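Local coordinates for minor fimbrium tip subunit Mfa3 (Porphyromonas gingivalis ATCC 33277, PDB 5NF4), which forms part of the tip of the minor fimbriae, filamentous pili that mediate biofilm formation and adhesion to host cells and to other oral bacteria, at residues M74-S79 with G109-F114; R163-Q168 with K183-N188; V41-N46 with Q168-G173. All coordinates share one frame; numbering follows the deposited sequence.

Contact 1 of 3, residues M74-S79 with G109-F114; sequences MLVFDS and GQRDFF
Backbone pairing comes first: Leu75 faces Phe114 and Phe77 faces Asp112 as hydrogen-bonded antiparallel pairs. Each is closed by two N-H...O bonds, among them Phe114 N to Leu75 O at 2.8 Å and Phe77 N to Asp112 O at 2.9 Å. Val76 with Phe113 is the non-hydrogen-bonded pair between them, and Asp78 with Arg111 follows as another, its side chains diverging.

Apolar contacts divide between two faces. On one, Val76 CG1 stands over the middle of the Phe113 ring in a CH-pi contact, 3.9 Å from the centroid, while Met74 SD lies at the edge of that ring, a Met-aromatic contact. On the other, the Phe77 and Phe114 rings meet obliquely, their planes 84° apart, with helix 132-140 against both. Strand 71-78 is thereby joined to strand 109-117, which pairs on its far side with strand 161-170, so the contact lies inside a sheet of this fimbrillin-superfamily fold.

Polar side chains gather where strand 71-78 ends. Arg111 turns at chi2 (81°), bringing NH1 2.8 Å from Asp78 OD2 in a salt bridge; the carboxylate approaches the guanidinium edge, and a water links OD2 to NH2. Gln110 O accepts from Arg111 NH1 and Ser79 N, which reach it from opposite faces of its carbonyl plane. Ser79 OG donates to Asp112 OD1 at 2.7 Å, from above the carboxylate plane, and the same oxygen also receives Asn167 N.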
loop_
_atom_site.group_PDB
_atom_site.type_symbol
_atom_site.label_atom_id
_atom_site.label_comp_id
_atom_site.label_asym_id
_atom_site.label_seq_id
_atom_site.Cartn_x
_atom_site.Cartn_y
_atom_site.Cartn_z
ATOM N N MET A 74 -14.611 -3.469 -11.008
ATOM C CA MET A 74 -13.805 -3.973 -12.088
ATOM C C MET A 74 -14.249 -3.220 -13.328
ATOM O O MET A 74 -15.458 -3.163 -13.590
ATOM C CB MET A 74 -14.004 -5.487 -12.300
ATOM C CG MET A 74 -13.082 -6.021 -13.403
ATOM S SD MET A 74 -13.453 -7.722 -13.895
ATOM C CE MET A 74 -15.039 -7.395 -14.665
ATOM N N LEU A 75 -13.296 -2.672 -14.065
ATOM C CA LEU A 75 -13.585 -1.993 -15.331
ATOM C C LEU A 75 -12.623 -2.544 -16.388
ATOM O O LEU A 75 -11.407 -2.657 -16.168
ATOM C CB LEU A 75 -13.468 -0.473 -15.193
ATOM C CG LEU A 75 -14.421 0.193 -14.200
ATOM C CD1 LEU A 75 -13.732 0.323 -12.851
ATOM C CD2 LEU A 75 -14.918 1.571 -14.709
ATOM N N VAL A 76 -13.190 -2.892 -17.543
ATOM C CA VAL A 76 -12.471 -3.602 -18.595
ATOM C C VAL A 76 -12.566 -2.797 -19.883
ATOM O O VAL A 76 -13.654 -2.307 -20.252
ATOM C CB VAL A 76 -13.048 -5.024 -18.820
ATOM C CG1 VAL A 76 -12.068 -5.805 -19.706
ATOM C CG2 VAL A 76 -13.300 -5.731 -17.485
ATOM N N PHE A 77 -11.429 -2.593 -20.523
ATOM C CA PHE A 77 -11.359 -1.786 -21.730
ATOM C C PHE A 77 -10.648 -2.492 -22.862
ATOM O O PHE A 77 -9.747 -3.285 -22.640
ATOM C CB PHE A 77 -10.626 -0.462 -21.454
ATOM C CG PHE A 77 -11.269 0.352 -20.381
ATOM C CD1 PHE A 77 -10.963 0.086 -19.045
ATOM C CD2 PHE A 77 -12.209 1.325 -20.670
ATOM C CE1 PHE A 77 -11.575 0.755 -18.038
ATOM C CE2 PHE A 77 -12.811 2.047 -19.611
ATOM C CZ PHE A 77 -12.483 1.758 -18.322
ATOM N N ASP A 78 -11.029 -2.176 -24.090
ATOM C CA ASP A 78 -10.278 -2.696 -25.237
ATOM C C ASP A 78 -8.872 -2.098 -25.205
ATOM O O ASP A 78 -8.733 -0.881 -25.101
ATOM C CB ASP A 78 -10.980 -2.330 -26.531
ATOM C CG ASP A 78 -10.357 -3.002 -27.746
ATOM O OD1 ASP A 78 -9.342 -2.489 -28.250
ATOM O OD2 ASP A 78 -10.881 -4.042 -28.192
ATOM N N SER A 79 -7.835 -2.936 -25.263
ATOM C CA SER A 79 -6.459 -2.462 -25.119
ATOM C C SER A 79 -6.052 -1.470 -26.204
ATOM O O SER A 79 -5.218 -0.603 -25.943
ATOM C CB SER A 79 -5.489 -3.646 -25.116
ATOM O OG SER A 79 -5.839 -4.555 -24.089
ATOM N N GLY A 109 -11.077 -10.497 -27.088
ATOM C CA GLY A 109 -10.092 -9.619 -27.689
ATOM C C GLY A 109 -8.984 -9.308 -26.703
ATOM O O GLY A 109 -8.727 -10.101 -25.806
ATOM N N GLN A 110 -8.304 -8.184 -26.908
ATOM C CA GLN A 110 -7.227 -7.738 -26.029
ATOM C C GLN A 110 -7.835 -6.773 -25.045
ATOM O O GLN A 110 -8.483 -5.808 -25.460
ATOM C CB GLN A 110 -6.106 -7.046 -26.809
ATOM C CG GLN A 110 -5.474 -7.939 -27.858
ATOM C CD GLN A 110 -5.159 -9.310 -27.296
ATOM O OE1 GLN A 110 -5.767 -10.337 -27.693
ATOM N NE2 GLN A 110 -4.236 -9.337 -26.336
ATOM N N ARG A 111 -7.687 -7.062 -23.759
ATOM C CA ARG A 111 -8.371 -6.263 -22.737
ATOM C C ARG A 111 -7.453 -5.829 -21.621
ATOM O O ARG A 111 -6.560 -6.563 -21.183
ATOM C CB ARG A 111 -9.561 -7.054 -22.149
ATOM C CG ARG A 111 -10.851 -6.998 -22.985
ATOM C CD ARG A 111 -10.878 -7.980 -24.177
ATOM N NE ARG A 111 -12.115 -7.780 -24.905
ATOM C CZ ARG A 111 -12.294 -6.857 -25.840
ATOM N NH1 ARG A 111 -11.301 -6.059 -26.228
ATOM N NH2 ARG A 111 -13.468 -6.751 -26.415
ATOM N N ASP A 112 -7.680 -4.596 -21.184
ATOM C CA ASP A 112 -7.048 -4.048 -19.991
ATOM C C ASP A 112 -8.052 -4.091 -18.823
ATOM O O ASP A 112 -9.142 -3.551 -18.942
ATOM C CB ASP A 112 -6.618 -2.611 -20.243
ATOM C CG ASP A 112 -5.428 -2.472 -21.182
ATOM O OD1 ASP A 112 -4.948 -3.430 -21.828
ATOM O OD2 ASP A 112 -4.918 -1.339 -21.230
ATOM N N PHE A 113 -7.685 -4.740 -17.717
ATOM C CA PHE A 113 -8.575 -4.943 -16.569
ATOM C C PHE A 113 -8.099 -4.021 -15.443
ATOM O O PHE A 113 -6.926 -4.018 -15.129
ATOM C CB PHE A 113 -8.522 -6.361 -16.057
ATOM C CG PHE A 113 -9.189 -7.379 -16.961
ATOM C CD1 PHE A 113 -8.614 -7.757 -18.172
ATOM C CD2 PHE A 113 -10.366 -7.976 -16.558
ATOM C CE1 PHE A 113 -9.238 -8.711 -18.961
ATOM C CE2 PHE A 113 -10.984 -8.908 -17.338
ATOM C CZ PHE A 113 -10.422 -9.281 -18.538
ATOM N N PHE A 114 -9.031 -3.306 -14.836
ATOM C CA PHE A 114 -8.724 -2.426 -13.705
ATOM C C PHE A 114 -9.582 -2.854 -12.536
ATOM O O PHE A 114 -10.789 -2.973 -12.667
ATOM C CB PHE A 114 -8.990 -0.947 -14.018
ATOM C CG PHE A 114 -8.129 -0.388 -15.100
ATOM C CD1 PHE A 114 -8.414 -0.678 -16.438
ATOM C CD2 PHE A 114 -7.051 0.437 -14.809
ATOM C CE1 PHE A 114 -7.636 -0.152 -17.453
ATOM C CE2 PHE A 114 -6.269 0.973 -15.826
ATOM C CZ PHE A 114 -6.562 0.649 -17.173
HETATM O O HOH W 1 -9.359 -6.498 -29.097
HETATM O O HOH W 2 -13.704 -4.782 -28.529
#

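Contact 2 of 3, residues R163-Q168 with K183-N188; sequences RMYSNQ and KPDGEN. With SO4 (sulfate ion), chain D.
Gln168 OE1 is gripped by the backbone N of Asp185, at 3.0 Å in a nearly straight bond (175°), and by a water that also donates to Lys183 O. The other half of the amide donates: Gln168 NE2 gives one hydrogen to Asp185 OD1 at 2.9 Å, and the second to Ser166 O within its own segment. Both acceptors lie close to the amide plane, although NE2 meets the Asp185 carboxylate from above the plane of that group. With donors at OE1 and acceptors at NE2, the four bonds hold the amide against rotation and tell its oxygen from its nitrogen.

The two segments belong to the beta hairpin of strands 161-170 and 180-205, and they meet where the first turns a corner at Asn167 and the second is irregular. In the apolar part, Pro184 CB sits over the centre of the Tyr165 ring, 3.4 Å from the centroid and 8° off the normal, a close CH-pi contact. Asp185 OD2 lies at the edge of this ring, 3.5 Å from Tyr165 CD1, and takes a hydrogen from a water that accepts from Ser166 N. Farther along, Arg163 NH2 and Glu187 OE2 remain 4.0 Å apart, too far for a salt bridge; Lys191 takes Glu187 OE1 as a salt-bridge partner, and its carbonyl receives Arg163 NH1. Asn188 binds, through N and ND2, a sulfate ion that probably came from the crystallisation solution.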
loop_
_atom_site.group_PDB
_atom_site.type_symbol
_atom_site.label_atom_id
_atom_site.label_comp_id
_atom_site.label_asym_id
_atom_site.label_seq_id
_atom_site.Cartn_x
_atom_site.Cartn_y
_atom_site.Cartn_z
ATOM N N ARG A 163 -5.466 -3.163 -8.535
ATOM C CA ARG A 163 -4.572 -3.920 -9.379
ATOM C C ARG A 163 -5.000 -3.687 -10.811
ATOM O O ARG A 163 -6.183 -3.496 -11.071
ATOM C CB ARG A 163 -4.608 -5.399 -9.014
ATOM C CG ARG A 163 -3.478 -6.222 -9.615
ATOM C CD ARG A 163 -2.151 -5.981 -8.953
ATOM N NE ARG A 163 -1.144 -6.703 -9.706
ATOM C CZ ARG A 163 -0.700 -7.919 -9.420
ATOM N NH1 ARG A 163 -1.121 -8.566 -8.339
ATOM N NH2 ARG A 163 0.192 -8.482 -10.224
ATOM N N MET A 164 -4.037 -3.635 -11.718
ATOM C CA MET A 164 -4.374 -3.570 -13.132
ATOM C C MET A 164 -3.535 -4.533 -13.940
ATOM O O MET A 164 -2.358 -4.804 -13.635
ATOM C CB MET A 164 -4.262 -2.125 -13.662
ATOM C CG MET A 164 -2.925 -1.496 -13.702
ATOM S SD MET A 164 -3.008 0.164 -14.463
ATOM C CE MET A 164 -3.053 -0.307 -16.198
ATOM N N TYR A 165 -4.170 -5.088 -14.981
ATOM C CA TYR A 165 -3.530 -6.034 -15.878
ATOM C C TYR A 165 -3.773 -5.563 -17.307
ATOM O O TYR A 165 -4.918 -5.464 -17.739
ATOM C CB TYR A 165 -4.101 -7.438 -15.687
ATOM C CG TYR A 165 -4.054 -7.969 -14.268
ATOM C CD1 TYR A 165 -2.922 -8.613 -13.776
ATOM C CD2 TYR A 165 -5.143 -7.839 -13.427
ATOM C CE1 TYR A 165 -2.891 -9.114 -12.491
ATOM C CE2 TYR A 165 -5.130 -8.368 -12.152
ATOM C CZ TYR A 165 -4.014 -8.992 -11.684
ATOM O OH TYR A 165 -3.990 -9.507 -10.404
ATOM N N SER A 166 -2.705 -5.303 -18.039
ATOM C CA SER A 166 -2.812 -4.778 -19.386
ATOM C C SER A 166 -2.630 -5.836 -20.474
ATOM O O SER A 166 -1.996 -6.880 -20.273
ATOM C CB SER A 166 -1.777 -3.669 -19.583
ATOM O OG SER A 166 -0.500 -4.223 -19.416
ATOM N N ASN A 167 -3.212 -5.542 -21.630
ATOM C CA ASN A 167 -3.101 -6.382 -22.807
ATOM C C ASN A 167 -3.301 -7.887 -22.514
ATOM O O ASN A 167 -2.477 -8.727 -22.877
ATOM C CB ASN A 167 -1.741 -6.142 -23.490
ATOM C CG ASN A 167 -1.725 -6.636 -24.946
ATOM O OD1 ASN A 167 -2.773 -6.743 -25.592
ATOM N ND2 ASN A 167 -0.535 -6.919 -25.470
ATOM N N GLN A 168 -4.416 -8.222 -21.871
ATOM C CA GLN A 168 -4.759 -9.605 -21.607
ATOM C C GLN A 168 -5.506 -10.194 -22.770
ATOM O O GLN A 168 -6.409 -9.575 -23.300
ATOM C CB GLN A 168 -5.627 -9.703 -20.367
ATOM C CG GLN A 168 -4.994 -9.070 -19.148
ATOM C CD GLN A 168 -3.801 -9.845 -18.660
ATOM O OE1 GLN A 168 -3.950 -10.948 -18.159
ATOM N NE2 GLN A 168 -2.602 -9.266 -18.795
ATOM N N LYS A 183 -7.482 -15.787 -15.845
ATOM C CA LYS A 183 -6.132 -15.993 -15.358
ATOM C C LYS A 183 -5.255 -14.772 -15.674
ATOM O O LYS A 183 -4.563 -14.763 -16.688
ATOM C CB LYS A 183 -5.554 -17.269 -15.980
ATOM C CG LYS A 183 -6.383 -18.535 -15.671
ATOM C CD LYS A 183 -5.961 -19.196 -14.374
ATOM C CE LYS A 183 -7.007 -20.181 -13.833
ATOM N NZ LYS A 183 -7.357 -21.288 -14.765
ATOM N N PRO A 184 -5.287 -13.735 -14.808
ATOM C CA PRO A 184 -4.508 -12.524 -15.077
ATOM C C PRO A 184 -3.019 -12.835 -15.099
ATOM O O PRO A 184 -2.505 -13.407 -14.137
ATOM C CB PRO A 184 -4.860 -11.605 -13.900
ATOM C CG PRO A 184 -5.247 -12.568 -12.773
ATOM C CD PRO A 184 -5.944 -13.691 -13.482
ATOM N N ASP A 185 -2.356 -12.456 -16.185
ATOM C CA ASP A 185 -0.940 -12.770 -16.413
ATOM C C ASP A 185 -0.583 -14.199 -15.986
ATOM O O ASP A 185 0.473 -14.443 -15.400
ATOM C CB ASP A 185 -0.085 -11.727 -15.706
ATOM C CG ASP A 185 -0.132 -10.386 -16.423
ATOM O OD1 ASP A 185 -0.165 -10.389 -17.670
ATOM O OD2 ASP A 185 -0.170 -9.337 -15.771
ATOM N N GLY A 186 -1.480 -15.133 -16.299
ATOM C CA GLY A 186 -1.275 -16.544 -16.015
ATOM C C GLY A 186 -1.478 -17.008 -14.580
ATOM O O GLY A 186 -1.340 -18.199 -14.295
ATOM N N GLU A 187 -1.806 -16.082 -13.685
ATOM C CA GLU A 187 -2.065 -16.401 -12.282
ATOM C C GLU A 187 -3.513 -16.834 -12.093
ATOM O O GLU A 187 -4.351 -16.548 -12.939
ATOM C CB GLU A 187 -1.767 -15.197 -11.400
ATOM C CG GLU A 187 -0.357 -14.658 -11.512
ATOM C CD GLU A 187 -0.084 -13.538 -10.517
ATOM O OE1 GLU A 187 0.638 -13.791 -9.531
ATOM O OE2 GLU A 187 -0.592 -12.409 -10.713
ATOM N N ASN A 188 -3.803 -17.524 -10.989
ATOM C CA ASN A 188 -5.154 -18.047 -10.739
ATOM C C ASN A 188 -6.128 -17.026 -10.183
ATOM O O ASN A 188 -7.342 -17.169 -10.325
ATOM C CB ASN A 188 -5.096 -19.211 -9.765
ATOM C CG ASN A 188 -4.516 -20.450 -10.387
ATOM O OD1 ASN A 188 -4.810 -20.773 -11.539
ATOM N ND2 ASN A 188 -3.676 -21.150 -9.635
HETATM S S SO4 D . -2.265 -17.928 -7.582
HETATM O O1 SO4 D . -1.366 -17.575 -6.487
HETATM O O2 SO4 D . -3.350 -16.958 -7.656
HETATM O O3 SO4 D . -1.531 -17.935 -8.844
HETATM O O4 SO4 D . -2.821 -19.253 -7.321
HETATM O O HOH W 3 -0.332 -6.857 -16.995
HETATM O O HOH W 4 -4.992 -13.254 -19.177
#

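Contact 3 of 3, residues V41-N46 with Q168-G173; sequences VYLLVN and QTVTIG
A single backbone bridge, Val41 to Gly173, ties the start of strand 41-49, nearly all of it in the propeptide, to the loop that leaves strand 161-170. Its one hydrogen bond runs from Tyr42 N to Gly173 O at 3.1 Å. The same oxygen is approached by Val41 CA in a CA-H...O contact of 3.3 Å, so one carbonyl serves two neighbouring donors of the strand. Gly173 adopts backbone angles (phi 144°, psi -167°) that in practice only glycine takes up without strain.

Most of the remaining contact is carried by the isopropyl group of Val41. Both of its methyls face the carbonyl oxygen of Thr171, with CG1 and CG2 each 3.2 Å from that O. CG1 lies on the carbonyl-carbon side of the residue, anti to N (chi1 -169°), and also meets Val170 CG1 at 3.8 Å; the two valine side chains run obliquely to one another. Leu43 CD1 reaches the same Val170 methyl more distantly, at 4.5 Å.

Beyond these segments, Val41 and Leu43 bond through their backbones to strand 99-106, while Tyr42 and Leu44 bond to strand 180-205, so that strand 41-49 lies between the two. Leu43 packs on Phe113 and Phe182, Val170 rests on Arg111, and Pro108 touches both Val41 and Ile172.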
loop_
_atom_site.group_PDB
_atom_site.type_symbol
_atom_site.label_atom_id
_atom_site.label_comp_id
_atom_site.label_asym_id
_atom_site.label_seq_id
_atom_site.Cartn_x
_atom_site.Cartn_y
_atom_site.Cartn_z
ATOM N N VAL A 41 -17.739 -14.374 -24.377
ATOM C CA VAL A 41 -16.915 -14.976 -23.362
ATOM C C VAL A 41 -17.612 -14.811 -22.005
ATOM O O VAL A 41 -18.074 -13.716 -21.680
ATOM C CB VAL A 41 -15.529 -14.299 -23.279
ATOM C CG1 VAL A 41 -14.575 -15.119 -22.391
ATOM C CG2 VAL A 41 -14.951 -14.089 -24.670
ATOM N N TYR A 42 -17.674 -15.889 -21.237
ATOM C CA TYR A 42 -18.053 -15.817 -19.823
ATOM C C TYR A 42 -16.813 -16.122 -19.017
ATOM O O TYR A 42 -16.224 -17.195 -19.150
ATOM C CB TYR A 42 -19.166 -16.786 -19.492
ATOM C CG TYR A 42 -20.430 -16.495 -20.249
ATOM C CD1 TYR A 42 -20.582 -16.910 -21.561
ATOM C CD2 TYR A 42 -21.460 -15.783 -19.659
ATOM C CE1 TYR A 42 -21.740 -16.626 -22.258
ATOM C CE2 TYR A 42 -22.609 -15.490 -20.347
ATOM C CZ TYR A 42 -22.747 -15.914 -21.640
ATOM O OH TYR A 42 -23.908 -15.616 -22.302
ATOM N N LEU A 43 -16.443 -15.162 -18.178
ATOM C CA LEU A 43 -15.244 -15.205 -17.355
ATOM C C LEU A 43 -15.613 -15.315 -15.902
ATOM O O LEU A 43 -16.456 -14.561 -15.441
ATOM C CB LEU A 43 -14.406 -13.931 -17.512
ATOM C CG LEU A 43 -13.481 -13.717 -18.681
ATOM C CD1 LEU A 43 -12.648 -12.473 -18.394
ATOM C CD2 LEU A 43 -12.630 -14.932 -18.871
ATOM N N LEU A 44 -14.947 -16.218 -15.195
ATOM C CA LEU A 44 -15.029 -16.312 -13.746
ATOM C C LEU A 44 -13.869 -15.552 -13.128
ATOM O O LEU A 44 -12.712 -15.923 -13.311
ATOM C CB LEU A 44 -15.007 -17.766 -13.297
ATOM C CG LEU A 44 -15.254 -17.960 -11.800
ATOM C CD1 LEU A 44 -16.650 -17.520 -11.424
ATOM C CD2 LEU A 44 -15.038 -19.406 -11.413
ATOM N N VAL A 45 -14.198 -14.486 -12.406
ATOM C CA VAL A 45 -13.195 -13.599 -11.816
ATOM C C VAL A 45 -13.125 -13.975 -10.345
ATOM O O VAL A 45 -14.162 -14.043 -9.668
ATOM C CB VAL A 45 -13.565 -12.110 -12.017
ATOM C CG1 VAL A 45 -12.623 -11.178 -11.222
ATOM C CG2 VAL A 45 -13.499 -11.747 -13.483
ATOM N N ASN A 46 -11.925 -14.313 -9.876
ATOM C CA ASN A 46 -11.677 -14.513 -8.444
ATOM C C ASN A 46 -10.634 -13.527 -7.968
ATOM O O ASN A 46 -9.504 -13.534 -8.475
ATOM C CB ASN A 46 -11.215 -15.930 -8.141
ATOM C CG ASN A 46 -11.448 -16.306 -6.687
ATOM O OD1 ASN A 46 -11.210 -15.513 -5.778
ATOM N ND2 ASN A 46 -11.954 -17.503 -6.467
ATOM N N GLN A 168 -4.416 -8.222 -21.871
ATOM C CA GLN A 168 -4.759 -9.605 -21.607
ATOM C C GLN A 168 -5.506 -10.194 -22.770
ATOM O O GLN A 168 -6.409 -9.575 -23.300
ATOM C CB GLN A 168 -5.627 -9.703 -20.367
ATOM C CG GLN A 168 -4.994 -9.070 -19.148
ATOM C CD GLN A 168 -3.801 -9.845 -18.660
ATOM O OE1 GLN A 168 -3.950 -10.948 -18.159
ATOM N NE2 GLN A 168 -2.602 -9.266 -18.795
ATOM N N THR A 169 -5.139 -11.399 -23.145
ATOM C CA THR A 169 -5.802 -12.040 -24.247
ATOM C C THR A 169 -6.988 -12.786 -23.702
ATOM O O THR A 169 -6.842 -13.745 -22.944
ATOM C CB THR A 169 -4.858 -12.998 -25.001
ATOM O OG1 THR A 169 -3.716 -12.264 -25.460
ATOM C CG2 THR A 169 -5.566 -13.622 -26.163
ATOM N N VAL A 170 -8.174 -12.348 -24.108
ATOM C CA VAL A 170 -9.416 -12.988 -23.699
ATOM C C VAL A 170 -9.977 -13.782 -24.858
ATOM O O VAL A 170 -10.323 -13.199 -25.903
ATOM C CB VAL A 170 -10.435 -11.926 -23.232
ATOM C CG1 VAL A 170 -11.729 -12.582 -22.779
ATOM C CG2 VAL A 170 -9.832 -11.081 -22.118
ATOM N N THR A 171 -10.021 -15.114 -24.703
ATOM C CA THR A 171 -10.432 -16.008 -25.769
ATOM C C THR A 171 -11.895 -16.376 -25.631
ATOM O O THR A 171 -12.502 -16.215 -24.574
ATOM C CB THR A 171 -9.599 -17.326 -25.787
ATOM O OG1 THR A 171 -9.622 -17.938 -24.496
ATOM C CG2 THR A 171 -8.156 -17.051 -26.203
ATOM N N ILE A 172 -12.439 -16.901 -26.713
ATOM C CA ILE A 172 -13.841 -17.249 -26.805
ATOM C C ILE A 172 -14.183 -18.494 -26.011
ATOM O O ILE A 172 -13.466 -19.495 -26.052
ATOM C CB ILE A 172 -14.230 -17.471 -28.275
ATOM C CG1 ILE A 172 -14.159 -16.137 -29.031
ATOM C CG2 ILE A 172 -15.625 -18.082 -28.408
ATOM C CD1 ILE A 172 -14.102 -16.287 -30.512
ATOM N N GLY A 173 -15.304 -18.432 -25.301
ATOM C CA GLY A 173 -15.881 -19.622 -24.701
ATOM C C GLY A 173 -16.528 -19.379 -23.350
ATOM O O GLY A 173 -16.757 -18.241 -22.950
#

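Overall arrangement
Three contacts on neighbouring strands show how a beta region is built from linked pairings. Strand 109-117 of contact 1 pairs with strand 161-170, which contacts 2 and 3 both use; the centre of contact 1 is about 10 Å from that of contact 2, and the centre of contact 3 about 11 Å from either. Arg111 O and Gln168 N, 2.8 Å apart in a probable hydrogen bond, join contact 1 to both others. Phe114 CE2 also packs 3.5 Å from Met164 CE of contact 2, and Gly109 O lies 2.9 Å from Val170 N of contact 3. The Gln168 side chain works in contact 2. Along the chain, contact 1 falls between the segments of contact 3, whereas contacts 2 and 3 interleave. The sulfate adjoins contact 2.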